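Local atomic coordinates of argonaute (PDB entry 5G5S), a protein that uses short single-stranded DNA guides to bind and slice complementary DNA strands and may defend its archaeal host against invading genetic elements. Residues A[314-326]-A[339-351]. Numbering follows the deposited sequence.
Sequences LLVKDVNKNPTKI and QNAKIYLPYDVPE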
ATOM      1  N   LEU A 314       1.718   5.839 -24.158  1.00 77.89           N
ATOM      2  CA  LEU A 314       3.059   5.580 -23.686  1.00 75.53           C
ATOM      3  C   LEU A 314       3.985   5.687 -24.877  1.00 79.31           C
ATOM      4  O   LEU A 314       3.559   5.490 -26.020  1.00 80.67           O
ATOM      5  CB  LEU A 314       3.151   4.175 -23.045  1.00 73.92           C
ATOM      6  CG  LEU A 314       2.217   3.894 -21.854  1.00 78.24           C
ATOM      7  CD1 LEU A 314       1.981   2.407 -21.676  1.00 77.38           C
ATOM      8  CD2 LEU A 314       2.733   4.520 -20.571  1.00 80.02           C
ATOM      9  N   LEU A 315       5.248   6.027 -24.616  1.00 74.20           N
ATOM     10  CA  LEU A 315       6.259   6.120 -25.657  1.00 74.51           C
ATOM     11  C   LEU A 315       7.301   5.033 -25.461  1.00 77.39           C
ATOM     12  O   LEU A 315       7.702   4.744 -24.336  1.00 75.81           O
ATOM     13  CB  LEU A 315       6.915   7.503 -25.677  1.00 75.54           C
ATOM     14  CG  LEU A 315       6.063   8.666 -26.160  1.00 82.33           C
ATOM     15  CD1 LEU A 315       6.751   9.978 -25.865  1.00 83.41           C
ATOM     16  CD2 LEU A 315       5.768   8.564 -27.665  1.00 87.83           C
ATOM     17  N   VAL A 316       7.722   4.430 -26.562  1.00 76.28           N
ATOM     18  CA  VAL A 316       8.729   3.370 -26.667  1.00 75.94           C
ATOM     19  C   VAL A 316       9.548   3.682 -27.909  1.00 83.58           C
ATOM     20  O   VAL A 316       9.119   4.510 -28.718  1.00 85.52           O
ATOM     21  CB  VAL A 316       8.087   1.959 -26.782  1.00 78.87           C
ATOM     22  CG1 VAL A 316       7.688   1.426 -25.423  1.00 76.19           C
ATOM     23  CG2 VAL A 316       6.896   1.948 -27.738  1.00 80.11           C
ATOM     24  N   LYS A 317      10.694   3.015 -28.096  1.00 80.90           N
ATOM     25  CA  LYS A 317      11.458   3.226 -29.323  1.00 84.51           C
ATOM     26  C   LYS A 317      11.055   2.172 -30.359  1.00 90.84           C
ATOM     27  O   LYS A 317      10.552   1.109 -29.989  1.00 87.77           O
ATOM     28  CB  LYS A 317      12.982   3.211 -29.070  1.00 87.86           C
ATOM     29  CG  LYS A 317      13.483   4.198 -28.004  1.00 91.36           C
ATOM     30  CD  LYS A 317      13.366   5.664 -28.417  1.00 97.73           C
ATOM     31  CE  LYS A 317      14.215   6.574 -27.564  1.00107.92           C
ATOM     32  NZ  LYS A 317      15.667   6.396 -27.837  1.00120.94           N
ATOM     33  N   ASP A 318      11.220   2.492 -31.659  1.00 92.49           N
ATOM     34  CA  ASP A 318      10.956   1.571 -32.767  1.00 94.65           C
ATOM     35  C   ASP A 318      12.290   0.920 -33.156  1.00101.17           C
ATOM     36  O   ASP A 318      13.282   1.132 -32.462  1.00100.53           O
ATOM     37  CB  ASP A 318      10.282   2.288 -33.963  1.00 99.54           C
ATOM     38  CG  ASP A 318      10.954   3.554 -34.484  1.00115.92           C
ATOM     39  OD1 ASP A 318      12.207   3.612 -34.482  1.00119.13           O
ATOM     40  OD2 ASP A 318      10.227   4.475 -34.922  1.00122.53           O
ATOM     41  N   VAL A 319      12.339   0.160 -34.259  1.00101.53           N
ATOM     42  CA  VAL A 319      13.588  -0.486 -34.671  1.00104.43           C
ATOM     43  C   VAL A 319      14.743   0.492 -35.054  1.00112.07           C
ATOM     44  O   VAL A 319      15.916   0.116 -34.981  1.00113.77           O
ATOM     45  CB  VAL A 319      13.353  -1.662 -35.641  1.00110.44           C
ATOM     46  CG1 VAL A 319      13.388  -1.209 -37.095  1.00114.68           C
ATOM     47  CG2 VAL A 319      14.338  -2.796 -35.380  1.00111.43           C
ATOM     48  N   ASN A 320      14.396   1.756 -35.390  1.00109.42           N
ATOM     49  CA  ASN A 320      15.337   2.829 -35.737  1.00112.93           C
ATOM     50  C   ASN A 320      15.589   3.766 -34.532  1.00115.16           C
ATOM     51  O   ASN A 320      16.143   4.861 -34.698  1.00117.49           O
ATOM     52  CB  ASN A 320      14.817   3.622 -36.942  1.00117.46           C
ATOM     53  N   LYS A 321      15.191   3.313 -33.321  1.00106.88           N
ATOM     54  CA  LYS A 321      15.314   4.023 -32.042  1.00103.80           C
ATOM     55  C   LYS A 321      14.591   5.392 -32.009  1.00107.40           C
ATOM     56  O   LYS A 321      15.022   6.307 -31.296  1.00106.00           O
ATOM     57  CB  LYS A 321      16.777   4.092 -31.558  1.00107.57           C
ATOM     58  N   ASN A 322      13.467   5.509 -32.763  1.00104.10           N
ATOM     59  CA  ASN A 322      12.637   6.717 -32.817  1.00103.67           C
ATOM     60  C   ASN A 322      11.346   6.539 -31.981  1.00102.91           C
ATOM     61  O   ASN A 322      10.727   5.473 -32.058  1.00101.14           O
ATOM     62  CB  ASN A 322      12.316   7.101 -34.262  1.00108.21           C
ATOM     63  N   PRO A 323      10.932   7.549 -31.174  1.00 96.83           N
ATOM     64  CA  PRO A 323       9.725   7.390 -30.337  1.00 93.27           C
ATOM     65  C   PRO A 323       8.426   7.099 -31.094  1.00 98.13           C
ATOM     66  O   PRO A 323       8.189   7.684 -32.147  1.00100.19           O
ATOM     67  CB  PRO A 323       9.649   8.714 -29.567  1.00 94.49           C
ATOM     68  CG  PRO A 323      11.044   9.239 -29.586  1.00100.57           C
ATOM     69  CD  PRO A 323      11.566   8.859 -30.935  1.00 99.51           C
ATOM     70  N   THR A 324       7.591   6.192 -30.540  1.00 93.18           N
ATOM     71  CA  THR A 324       6.307   5.759 -31.107  1.00 93.32           C
ATOM     72  C   THR A 324       5.232   5.641 -30.031  1.00 93.66           C
ATOM     73  O   THR A 324       5.506   5.125 -28.946  1.00 89.91           O
ATOM     74  CB  THR A 324       6.436   4.402 -31.815  1.00102.55           C
ATOM     75  OG1 THR A 324       7.808   4.025 -31.936  1.00103.43           O
ATOM     76  CG2 THR A 324       5.731   4.379 -33.163  1.00103.63           C
ATOM     77  N   LYS A 325       4.000   6.083 -30.355  1.00 91.78           N
ATOM     78  CA  LYS A 325       2.848   6.040 -29.453  1.00 89.96           C
ATOM     79  C   LYS A 325       2.261   4.640 -29.326  1.00 93.73           C
ATOM     80  O   LYS A 325       1.949   3.989 -30.326  1.00 95.57           O
ATOM     81  CB  LYS A 325       1.768   7.056 -29.859  1.00 93.38           C
ATOM     82  CG  LYS A 325       1.751   8.302 -28.986  1.00 97.91           C
ATOM     83  CD  LYS A 325       1.181   9.506 -29.722  1.00110.11           C
ATOM     84  CE  LYS A 325      -0.293   9.727 -29.470  1.00122.35           C
ATOM     85  NZ  LYS A 325      -0.529  10.863 -28.541  1.00129.56           N
ATOM     86  N   ILE A 326       2.129   4.190 -28.076  1.00 87.68           N
ATOM     87  CA  ILE A 326       1.568   2.914 -27.655  1.00 86.33           C
ATOM     88  C   ILE A 326       0.521   3.256 -26.591  1.00 89.64           C
ATOM     89  O   ILE A 326       0.731   4.200 -25.833  1.00 89.68           O
ATOM     90  CB  ILE A 326       2.728   1.974 -27.182  1.00 87.80           C
ATOM     91  CG1 ILE A 326       3.047   0.867 -28.212  1.00 89.57           C
ATOM     92  CG2 ILE A 326       2.617   1.448 -25.735  1.00 86.20           C
ATOM     93  CD1 ILE A 326       1.940  -0.214 -28.452  1.00102.91           C
ATOM     94  N   GLN A 339       5.492 -12.600 -36.167  1.00110.31           N
ATOM     95  CA  GLN A 339       6.557 -12.116 -37.059  1.00111.88           C
ATOM     96  C   GLN A 339       6.221 -10.778 -37.735  1.00113.63           C
ATOM     97  O   GLN A 339       7.129 -10.077 -38.187  1.00113.82           O
ATOM     98  CB  GLN A 339       6.867 -13.178 -38.130  1.00117.81           C
ATOM     99  N   ASN A 340       4.919 -10.444 -37.824  1.00108.08           N
ATOM    100  CA  ASN A 340       4.419  -9.214 -38.438  1.00107.24           C
ATOM    101  C   ASN A 340       4.157  -8.100 -37.417  1.00106.21           C
ATOM    102  O   ASN A 340       3.963  -6.944 -37.813  1.00105.34           O
ATOM    103  CB  ASN A 340       3.174  -9.501 -39.271  1.00109.01           C
ATOM    104  CG  ASN A 340       3.430 -10.462 -40.400  1.00123.16           C
ATOM    105  OD1 ASN A 340       4.073 -10.125 -41.398  1.00114.36           O
ATOM    106  ND2 ASN A 340       2.973 -11.693 -40.243  1.00114.63           N
ATOM    107  N   ALA A 341       4.171  -8.445 -36.110  1.00 99.12           N
ATOM    108  CA  ALA A 341       3.965  -7.502 -35.005  1.00 95.33           C
ATOM    109  C   ALA A 341       5.132  -6.518 -34.927  1.00 98.10           C
ATOM    110  O   ALA A 341       6.287  -6.920 -35.115  1.00 99.53           O
ATOM    111  CB  ALA A 341       3.826  -8.251 -33.690  1.00 93.46           C
ATOM    112  N   LYS A 342       4.822  -5.228 -34.683  1.00 91.81           N
ATOM    113  CA  LYS A 342       5.811  -4.154 -34.595  1.00 90.75           C
ATOM    114  C   LYS A 342       6.791  -4.381 -33.437  1.00 91.03           C
ATOM    115  O   LYS A 342       6.354  -4.633 -32.310  1.00 88.07           O
ATOM    116  CB  LYS A 342       5.120  -2.778 -34.498  1.00 92.12           C
ATOM    117  CG  LYS A 342       6.080  -1.595 -34.630  1.00109.44           C
ATOM    118  CD  LYS A 342       5.359  -0.248 -34.627  1.00118.67           C
ATOM    119  CE  LYS A 342       6.305   0.906 -34.379  1.00121.40           C
ATOM    120  NZ  LYS A 342       7.101   1.260 -35.585  1.00128.96           N
ATOM    121  N   ILE A 343       8.110  -4.328 -33.734  1.00 88.24           N
ATOM    122  CA  ILE A 343       9.192  -4.488 -32.748  1.00 86.47           C
ATOM    123  C   ILE A 343       9.391  -3.168 -31.997  1.00 88.19           C
ATOM    124  O   ILE A 343       9.617  -2.134 -32.626  1.00 88.61           O
ATOM    125  CB  ILE A 343      10.529  -4.995 -33.377  1.00 92.55           C
ATOM    126  CG1 ILE A 343      10.331  -6.321 -34.143  1.00 95.17           C
ATOM    127  CG2 ILE A 343      11.654  -5.103 -32.313  1.00 91.41           C
ATOM    128  CD1 ILE A 343      11.413  -6.665 -35.106  1.00100.47           C
ATOM    129  N   TYR A 344       9.321  -3.224 -30.652  1.00 82.59           N
ATOM    130  CA  TYR A 344       9.491  -2.088 -29.748  1.00 80.32           C
ATOM    131  C   TYR A 344      10.769  -2.221 -28.925  1.00 86.18           C
ATOM    132  O   TYR A 344      11.021  -3.281 -28.333  1.00 85.93           O
ATOM    133  CB  TYR A 344       8.276  -1.943 -28.826  1.00 77.68           C
ATOM    134  CG  TYR A 344       6.972  -1.712 -29.556  1.00 78.90           C
ATOM    135  CD1 TYR A 344       6.777  -0.574 -30.334  1.00 82.17           C
ATOM    136  CD2 TYR A 344       5.916  -2.607 -29.433  1.00 78.60           C
ATOM    137  CE1 TYR A 344       5.569  -0.346 -30.990  1.00 83.31           C
ATOM    138  CE2 TYR A 344       4.699  -2.382 -30.073  1.00 80.38           C
ATOM    139  CZ  TYR A 344       4.529  -1.248 -30.849  1.00 88.10           C
ATOM    140  OH  TYR A 344       3.329  -1.019 -31.479  1.00 90.33           O
ATOM    141  N   LEU A 345      11.568  -1.136 -28.883  1.00 83.15           N
ATOM    142  CA  LEU A 345      12.845  -1.083 -28.166  1.00 82.56           C
ATOM    143  C   LEU A 345      12.828  -0.148 -26.936  1.00 84.46           C
ATOM    144  O   LEU A 345      12.046   0.813 -26.909  1.00 83.19           O
ATOM    145  CB  LEU A 345      14.003  -0.759 -29.136  1.00 86.36           C
ATOM    146  CG  LEU A 345      14.245  -1.767 -30.290  1.00 93.43           C
ATOM    147  CD1 LEU A 345      15.236  -1.226 -31.274  1.00 97.31           C
ATOM    148  CD2 LEU A 345      14.735  -3.122 -29.769  1.00 95.44           C
ATOM    149  N   PRO A 346      13.640  -0.435 -25.885  1.00 80.26           N
ATOM    150  CA  PRO A 346      13.596   0.399 -24.675  1.00 77.34           C
ATOM    151  C   PRO A 346      14.227   1.776 -24.806  1.00 81.72           C
ATOM    152  O   PRO A 346      15.142   1.964 -25.602  1.00 85.27           O
ATOM    153  CB  PRO A 346      14.343  -0.449 -23.647  1.00 78.35           C
ATOM    154  CG  PRO A 346      15.312  -1.220 -24.443  1.00 85.71           C
ATOM    155  CD  PRO A 346      14.595  -1.553 -25.717  1.00 83.13           C
ATOM    156  N   TYR A 347      13.737   2.731 -24.006  1.00 75.99           N
ATOM    157  CA  TYR A 347      14.238   4.106 -23.940  1.00 76.73           C
ATOM    158  C   TYR A 347      15.636   4.170 -23.342  1.00 81.14           C
ATOM    159  O   TYR A 347      16.447   4.965 -23.810  1.00 83.81           O
ATOM    160  CB  TYR A 347      13.287   5.006 -23.124  1.00 75.03           C
ATOM    161  CG  TYR A 347      12.467   5.936 -23.984  1.00 76.86           C
ATOM    162  CD1 TYR A 347      11.340   5.478 -24.663  1.00 78.29           C
ATOM    163  CD2 TYR A 347      12.829   7.271 -24.143  1.00 79.18           C
ATOM    164  CE1 TYR A 347      10.598   6.324 -25.485  1.00 80.74           C
ATOM    165  CE2 TYR A 347      12.085   8.133 -24.948  1.00 81.77           C
ATOM    166  CZ  TYR A 347      10.970   7.653 -25.620  1.00 88.64           C
ATOM    167  OH  TYR A 347      10.221   8.494 -26.403  1.00 89.74           O
ATOM    168  N   ASP A 348      15.908   3.358 -22.297  1.00 79.12           N
ATOM    169  CA  ASP A 348      17.208   3.305 -21.624  1.00 80.69           C
ATOM    170  C   ASP A 348      17.421   1.989 -20.881  1.00 82.31           C
ATOM    171  O   ASP A 348      16.506   1.484 -20.234  1.00 79.62           O
ATOM    172  CB  ASP A 348      17.397   4.505 -20.662  1.00 83.12           C
ATOM    173  CG  ASP A 348      18.820   4.705 -20.160  1.00100.59           C
ATOM    174  OD1 ASP A 348      19.764   4.635 -20.989  1.00106.34           O
ATOM    175  OD2 ASP A 348      18.989   4.990 -18.952  1.00105.19           O
ATOM    176  N   VAL A 349      18.642   1.452 -20.971  1.00 80.77           N
ATOM    177  CA  VAL A 349      19.099   0.232 -20.300  1.00 79.47           C
ATOM    178  C   VAL A 349      20.276   0.669 -19.386  1.00 86.29           C
ATOM    179  O   VAL A 349      21.169   1.370 -19.878  1.00 90.53           O
ATOM    180  CB  VAL A 349      19.523  -0.866 -21.326  1.00 85.51           C
ATOM    181  CG1 VAL A 349      20.083  -2.104 -20.626  1.00 84.73           C
ATOM    182  CG2 VAL A 349      18.363  -1.254 -22.241  1.00 83.82           C
ATOM    183  N   PRO A 350      20.302   0.316 -18.071  1.00 80.09           N
ATOM    184  CA  PRO A 350      21.426   0.759 -17.219  1.00 81.94           C
ATOM    185  C   PRO A 350      22.782   0.268 -17.719  1.00 91.84           C
ATOM    186  O   PRO A 350      22.856  -0.833 -18.267  1.00 92.08           O
ATOM    187  CB  PRO A 350      21.089   0.174 -15.842  1.00 80.02           C
ATOM    188  CG  PRO A 350      19.630  -0.095 -15.888  1.00 80.28           C
ATOM    189  CD  PRO A 350      19.335  -0.488 -17.296  1.00 76.85           C
ATOM    190  N   GLU A 351      23.842   1.097 -17.551  1.00 93.45           N
ATOM    191  CA  GLU A 351      25.219   0.815 -17.979  1.00 98.86           C
ATOM    192  C   GLU A 351      25.781  -0.503 -17.414  1.00104.92           C
ATOM    193  O   GLU A 351      26.575  -1.166 -18.087  1.00108.08           O
ATOM    194  CB  GLU A 351      26.144   1.988 -17.641  1.00103.92           C
TER
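K317 O accepts L345 N at 2.7 Å, a nearly straight bond whose donor stands well above the carbonyl plane, and Y344 CA adds a CH···O contact to the same oxygen. The return bond, K317 N to L345 O, is 2.8 Å long and completes a single antiparallel hydrogen-bonded bridge at K317. Two tyrosines flank this bridge. K317 bends at chi2 (-69°) and lays CE across the centre of the Y347 ring, 3.7 Å from its centroid, as a CH-pi contact; NZ lies farther out over that face, in cation-pi geometry. V316 N lies in this ring's plane at its edge, while P323 CB meets Y347 OH at 3.2 Å. Y344 packs on the buried side chains: I326 CG1 sits over one face, and V316 CG2 comes obliquely to within 3.6 Å of CD1. At the turn, D318 OD1 accepts the amide of N322 and, weakly, that of N320, bracing the type I turn 318-321. L345 CD1 rests against D318 O, 3.3 Å away. The loop leading into the Mid domain crosses the end of the 314-326 beta hairpin: L345 takes the edge of strand 314-317 that pairs, at L315, with strand 492-493, opposite strand 323-326.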